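Local coordinates for protein polyketide biosynthesis 3-hydroxy-3-methylglutaryl-ACP synthase PksG (Bacillus subtilis, PDB 4YXT) that catalyses the aldol condensation of acetyl-AcpK with a beta-ketothioester intermediate bound to a PksL thiolation domain during biosynthesis of the antibiotic bacillaene, at residues A[13-27]-A[355-368]. The protein carries 1 engineered substitution. Numbering follows the deposited sequence.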
# COMPACT_ATOMS: atom_id res chain seq x y z
N GLY A 13 -20.69 5.61 -7.20
CA GLY A 13 -21.45 5.19 -6.02
C GLY A 13 -22.47 4.10 -6.27
O GLY A 13 -23.56 4.13 -5.72
N GLY A 14 -22.10 3.13 -7.09
CA GLY A 14 -22.85 1.89 -7.20
C GLY A 14 -23.82 1.97 -8.36
O GLY A 14 -24.10 3.04 -8.90
N THR A 15 -24.32 0.81 -8.73
CA THR A 15 -25.34 0.69 -9.75
C THR A 15 -26.69 0.47 -9.04
O THR A 15 -27.74 0.48 -9.67
CB THR A 15 -25.02 -0.50 -10.66
OG1 THR A 15 -24.88 -1.64 -9.85
CG2 THR A 15 -23.71 -0.35 -11.32
N ALA A 16 -26.67 0.26 -7.72
CA ALA A 16 -27.89 -0.02 -6.96
C ALA A 16 -27.79 0.65 -5.62
O ALA A 16 -26.70 0.74 -5.06
CB ALA A 16 -28.09 -1.51 -6.79
N TYR A 17 -28.92 1.14 -5.11
CA TYR A 17 -28.92 1.71 -3.76
C TYR A 17 -30.07 1.20 -2.95
O TYR A 17 -30.92 0.47 -3.47
CB TYR A 17 -28.93 3.22 -3.77
CG TYR A 17 -30.22 3.86 -4.18
CD1 TYR A 17 -31.03 4.44 -3.23
CD2 TYR A 17 -30.62 3.88 -5.53
CE1 TYR A 17 -32.23 5.05 -3.58
CE2 TYR A 17 -31.82 4.48 -5.90
CZ TYR A 17 -32.62 5.06 -4.90
OH TYR A 17 -33.80 5.66 -5.21
N LEU A 18 -30.03 1.52 -1.65
CA LEU A 18 -31.13 1.24 -0.73
C LEU A 18 -31.59 2.52 -0.07
O LEU A 18 -30.78 3.38 0.28
CB LEU A 18 -30.74 0.22 0.34
CG LEU A 18 -31.91 -0.31 1.16
CD1 LEU A 18 -32.67 -1.38 0.39
CD2 LEU A 18 -31.43 -0.81 2.51
N ASP A 19 -32.89 2.68 0.07
CA ASP A 19 -33.37 3.80 0.86
C ASP A 19 -33.24 3.42 2.34
O ASP A 19 -33.83 2.48 2.82
CB ASP A 19 -34.80 4.19 0.52
CG ASP A 19 -35.25 5.43 1.27
OD1 ASP A 19 -34.47 6.39 1.44
OD2 ASP A 19 -36.42 5.45 1.67
N VAL A 20 -32.43 4.18 3.04
CA VAL A 20 -32.03 3.82 4.38
C VAL A 20 -33.05 4.27 5.45
O VAL A 20 -33.02 3.77 6.57
CB VAL A 20 -30.57 4.33 4.60
CG1 VAL A 20 -30.29 4.80 5.98
CG2 VAL A 20 -29.63 3.20 4.22
N MET A 21 -33.96 5.17 5.09
CA MET A 21 -35.12 5.48 5.95
C MET A 21 -36.12 4.32 5.95
O MET A 21 -36.55 3.88 7.01
CB MET A 21 -35.79 6.79 5.56
CG MET A 21 -34.89 8.02 5.70
SD MET A 21 -34.23 8.71 4.15
CE MET A 21 -33.58 10.26 4.75
N GLU A 22 -36.44 3.78 4.78
CA GLU A 22 -37.21 2.53 4.71
C GLU A 22 -36.54 1.44 5.53
O GLU A 22 -37.21 0.64 6.20
CB GLU A 22 -37.38 2.02 3.27
CG GLU A 22 -38.25 2.89 2.36
CD GLU A 22 -38.23 2.47 0.87
OE1 GLU A 22 -37.35 1.67 0.43
OE2 GLU A 22 -39.11 2.95 0.10
N LEU A 23 -35.21 1.35 5.45
CA LEU A 23 -34.51 0.29 6.16
C LEU A 23 -34.70 0.47 7.67
O LEU A 23 -34.89 -0.49 8.38
CB LEU A 23 -33.02 0.27 5.81
CG LEU A 23 -32.20 -0.79 6.54
CD1 LEU A 23 -32.56 -2.19 6.04
CD2 LEU A 23 -30.71 -0.51 6.37
N ALA A 24 -34.65 1.69 8.14
CA ALA A 24 -34.79 1.92 9.56
C ALA A 24 -36.14 1.35 10.06
O ALA A 24 -36.19 0.62 11.08
CB ALA A 24 -34.68 3.41 9.86
N LYS A 25 -37.21 1.67 9.32
CA LYS A 25 -38.57 1.17 9.57
C LYS A 25 -38.58 -0.32 9.71
O LYS A 25 -39.12 -0.87 10.67
CB LYS A 25 -39.51 1.54 8.41
CG LYS A 25 -40.32 2.82 8.57
CD LYS A 25 -39.50 3.95 9.17
CE LYS A 25 -40.32 5.22 9.25
NZ LYS A 25 -40.58 5.76 7.88
N TYR A 26 -37.98 -0.99 8.74
CA TYR A 26 -37.96 -2.43 8.71
C TYR A 26 -37.19 -3.05 9.88
O TYR A 26 -37.49 -4.16 10.32
CB TYR A 26 -37.35 -2.85 7.41
CG TYR A 26 -37.51 -4.30 7.07
CD1 TYR A 26 -38.59 -4.74 6.29
CD2 TYR A 26 -36.56 -5.23 7.47
CE1 TYR A 26 -38.73 -6.08 5.95
CE2 TYR A 26 -36.68 -6.57 7.13
CZ TYR A 26 -37.76 -6.99 6.38
OH TYR A 26 -37.86 -8.32 6.07
N ARG A 27 -36.21 -2.32 10.40
CA ARG A 27 -35.32 -2.82 11.43
C ARG A 27 -35.68 -2.28 12.80
O ARG A 27 -35.08 -2.68 13.79
CB ARG A 27 -33.87 -2.46 11.09
CG ARG A 27 -33.34 -3.17 9.84
CD ARG A 27 -32.70 -4.54 10.12
NE ARG A 27 -31.88 -5.00 8.99
CZ ARG A 27 -32.08 -6.12 8.28
NH1 ARG A 27 -33.07 -6.97 8.58
NH2 ARG A 27 -31.26 -6.43 7.27
N HIS A 355 -25.29 10.91 -12.19
CA HIS A 355 -25.05 9.49 -12.04
C HIS A 355 -25.74 8.88 -10.80
O HIS A 355 -26.34 7.79 -10.85
CB HIS A 355 -23.55 9.20 -12.03
CG HIS A 355 -23.22 7.95 -11.29
ND1 HIS A 355 -22.44 7.95 -10.15
CD2 HIS A 355 -23.62 6.68 -11.48
CE1 HIS A 355 -22.36 6.71 -9.69
NE2 HIS A 355 -23.08 5.93 -10.46
N LEU A 356 -25.63 9.55 -9.65
CA LEU A 356 -26.25 9.04 -8.44
C LEU A 356 -27.79 8.95 -8.59
O LEU A 356 -28.44 7.98 -8.12
CB LEU A 356 -25.91 9.93 -7.26
CG LEU A 356 -24.42 9.99 -6.85
CD1 LEU A 356 -24.19 11.03 -5.78
CD2 LEU A 356 -23.94 8.66 -6.37
N ASP A 357 -28.38 9.95 -9.25
CA ASP A 357 -29.82 9.85 -9.57
C ASP A 357 -30.22 8.60 -10.40
O ASP A 357 -31.38 8.22 -10.34
CB ASP A 357 -30.34 11.09 -10.31
CG ASP A 357 -30.10 12.37 -9.57
OD1 ASP A 357 -30.03 12.38 -8.31
OD2 ASP A 357 -29.96 13.40 -10.26
N ARG A 358 -29.31 7.97 -11.16
CA ARG A 358 -29.72 6.86 -12.06
C ARG A 358 -29.52 5.49 -11.53
O ARG A 358 -29.66 4.52 -12.27
CB ARG A 358 -29.06 6.93 -13.44
CG ARG A 358 -28.61 8.32 -13.84
CD ARG A 358 -29.00 8.71 -15.27
NE ARG A 358 -29.37 10.13 -15.34
CZ ARG A 358 -29.56 10.81 -16.47
NH1 ARG A 358 -29.41 10.24 -17.65
NH2 ARG A 358 -29.90 12.09 -16.41
N ARG A 359 -29.20 5.35 -10.25
CA ARG A 359 -28.99 4.01 -9.71
C ARG A 359 -30.31 3.34 -9.47
O ARG A 359 -31.33 4.02 -9.24
CB ARG A 359 -28.18 4.04 -8.40
CG ARG A 359 -26.81 4.68 -8.52
CD ARG A 359 -26.20 4.93 -7.16
NE ARG A 359 -26.95 5.95 -6.41
CZ ARG A 359 -26.76 6.28 -5.14
NH1 ARG A 359 -25.78 5.68 -4.43
NH2 ARG A 359 -27.54 7.23 -4.56
N TYR A 360 -30.28 2.01 -9.47
CA TYR A 360 -31.46 1.20 -9.26
C TYR A 360 -31.76 1.01 -7.80
O TYR A 360 -30.89 0.58 -7.03
CB TYR A 360 -31.21 -0.17 -9.86
CG TYR A 360 -32.37 -1.14 -9.82
CD1 TYR A 360 -33.26 -1.22 -10.88
CD2 TYR A 360 -32.53 -2.01 -8.77
CE1 TYR A 360 -34.30 -2.13 -10.87
CE2 TYR A 360 -33.55 -2.92 -8.75
CZ TYR A 360 -34.44 -2.98 -9.80
OH TYR A 360 -35.48 -3.90 -9.77
N GLN A 361 -33.00 1.29 -7.43
CA GLN A 361 -33.44 1.14 -6.04
C GLN A 361 -33.83 -0.30 -5.66
O GLN A 361 -34.72 -0.87 -6.25
CB GLN A 361 -34.63 2.04 -5.78
CG GLN A 361 -35.19 1.82 -4.38
CD GLN A 361 -35.94 3.01 -3.84
OE1 GLN A 361 -36.13 4.01 -4.53
NE2 GLN A 361 -36.37 2.92 -2.61
N LEU A 362 -33.19 -0.85 -4.64
CA LEU A 362 -33.52 -2.17 -4.16
C LEU A 362 -34.77 -2.16 -3.27
O LEU A 362 -34.99 -1.23 -2.50
CB LEU A 362 -32.35 -2.76 -3.38
CG LEU A 362 -31.03 -2.98 -4.10
CD1 LEU A 362 -30.01 -3.41 -3.06
CD2 LEU A 362 -31.12 -4.02 -5.22
N SER A 363 -35.54 -3.23 -3.33
CA SER A 363 -36.59 -3.47 -2.35
C SER A 363 -35.97 -4.22 -1.17
O SER A 363 -34.91 -4.84 -1.29
CB SER A 363 -37.64 -4.38 -2.94
OG SER A 363 -37.06 -5.67 -3.18
N MET A 364 -36.68 -4.23 -0.04
CA MET A 364 -36.24 -4.97 1.13
C MET A 364 -36.16 -6.47 0.88
O MET A 364 -35.36 -7.15 1.52
CB MET A 364 -37.15 -4.68 2.33
CG MET A 364 -37.00 -3.27 2.88
SD MET A 364 -35.31 -2.90 3.43
CE MET A 364 -35.46 -1.12 3.37
N GLU A 365 -36.96 -6.99 -0.04
CA GLU A 365 -36.84 -8.40 -0.35
C GLU A 365 -35.56 -8.58 -1.17
O GLU A 365 -34.79 -9.49 -0.90
CB GLU A 365 -38.09 -8.98 -1.05
CG GLU A 365 -38.84 -10.06 -0.24
CD GLU A 365 -39.92 -9.53 0.72
OE1 GLU A 365 -40.23 -8.31 0.68
OE2 GLU A 365 -40.49 -10.33 1.53
N GLU A 366 -35.31 -7.70 -2.15
CA GLU A 366 -34.05 -7.79 -2.91
C GLU A 366 -32.81 -7.65 -2.01
O GLU A 366 -31.85 -8.41 -2.14
CB GLU A 366 -34.00 -6.74 -4.03
CG GLU A 366 -34.84 -7.10 -5.23
CD GLU A 366 -35.09 -5.94 -6.17
OE1 GLU A 366 -35.29 -4.80 -5.71
OE2 GLU A 366 -35.11 -6.18 -7.37
N TYR A 367 -32.87 -6.71 -1.08
CA TYR A 367 -31.73 -6.36 -0.27
C TYR A 367 -31.44 -7.44 0.80
O TYR A 367 -30.28 -7.75 1.09
CB TYR A 367 -31.93 -4.98 0.33
CG TYR A 367 -30.92 -4.68 1.40
CD1 TYR A 367 -29.58 -4.39 1.07
CD2 TYR A 367 -31.27 -4.71 2.73
CE1 TYR A 367 -28.65 -4.14 2.05
CE2 TYR A 367 -30.33 -4.47 3.72
CZ TYR A 367 -29.02 -4.19 3.37
OH TYR A 367 -28.12 -3.93 4.36
N GLU A 368 -32.50 -8.03 1.36
CA GLU A 368 -32.37 -9.08 2.37
C GLU A 368 -31.84 -10.39 1.76
O GLU A 368 -31.28 -11.25 2.47
CB GLU A 368 -33.74 -9.31 3.05
CG GLU A 368 -33.71 -10.02 4.41
CD GLU A 368 -33.51 -9.08 5.59
OE1 GLU A 368 -34.26 -8.08 5.70
OE2 GLU A 368 -32.62 -9.36 6.42
O HOH W 1 -34.96 0.96 -1.18
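Ala-16 and Tyr-17 pair in parallel with Tyr-360 and Gln-361, and the backbone ladder runs from Tyr-360 N to Thr-15 O (3.0 Å), Tyr-17 N to Tyr-360 O, and Leu-362 N to Tyr-17 O. This makes 360-361 an edge strand of a small three-stranded sheet whose middle strand, 16-19, also pairs antiparallel with 41-43. Before the strands, Arg-359 bends at chi3 (-68°) and reaches back to Gly-13, where NH1 donates to the carbonyl O in the carbonyl plane at 3.0 Å. Its NE is held by Leu-356 O and NH2 by a salt bridge to Glu-41, while Tyr-17 CB and Leu-356 CD2 sandwich the two guanidinium faces. Gln-361 CA lies over one face of the Tyr-17 ring in a CH-pi contact, and its amide reaches past the ring, with OE1 2.9 Å from Tyr-17 OH. One water ties Gln-361 NE2, Leu-362 O, Asp-19 N and Glu-22 OE1 together, linking the segment around Gln-361 and Leu-362 to the first turn of helix 20-27.

Beyond the strands, helices 20-27 and 364-368 cross at -80°. Leu-18, with CG anti to its amide nitrogen (chi1 -169°), sets CD2 3.9 Å from the centroid of the Tyr-367 ring, nearly on the ring normal. Met-364 lays CE against Leu-23 CB (3.7 Å) and SD above the Tyr-26 ring in a distant Met-aromatic contact. At the far end Arg-27 NH1 meets the syn lone pair of Glu-368 OE2 at 3.3 Å; NE of the same arginine pairs with Glu-165, and Tyr-367 OH is hydrogen-bonded to Lys-42 NZ and to Glu-165. The contact thus joins the N- and C-terminal HMG-CoA synthase family regions through a buried, multiply bonded arginine, an apolar middle and a salt bridge, and the guanidinium of Arg-27, paired with both Glu-368 and Glu-165, probably favours their ionised forms.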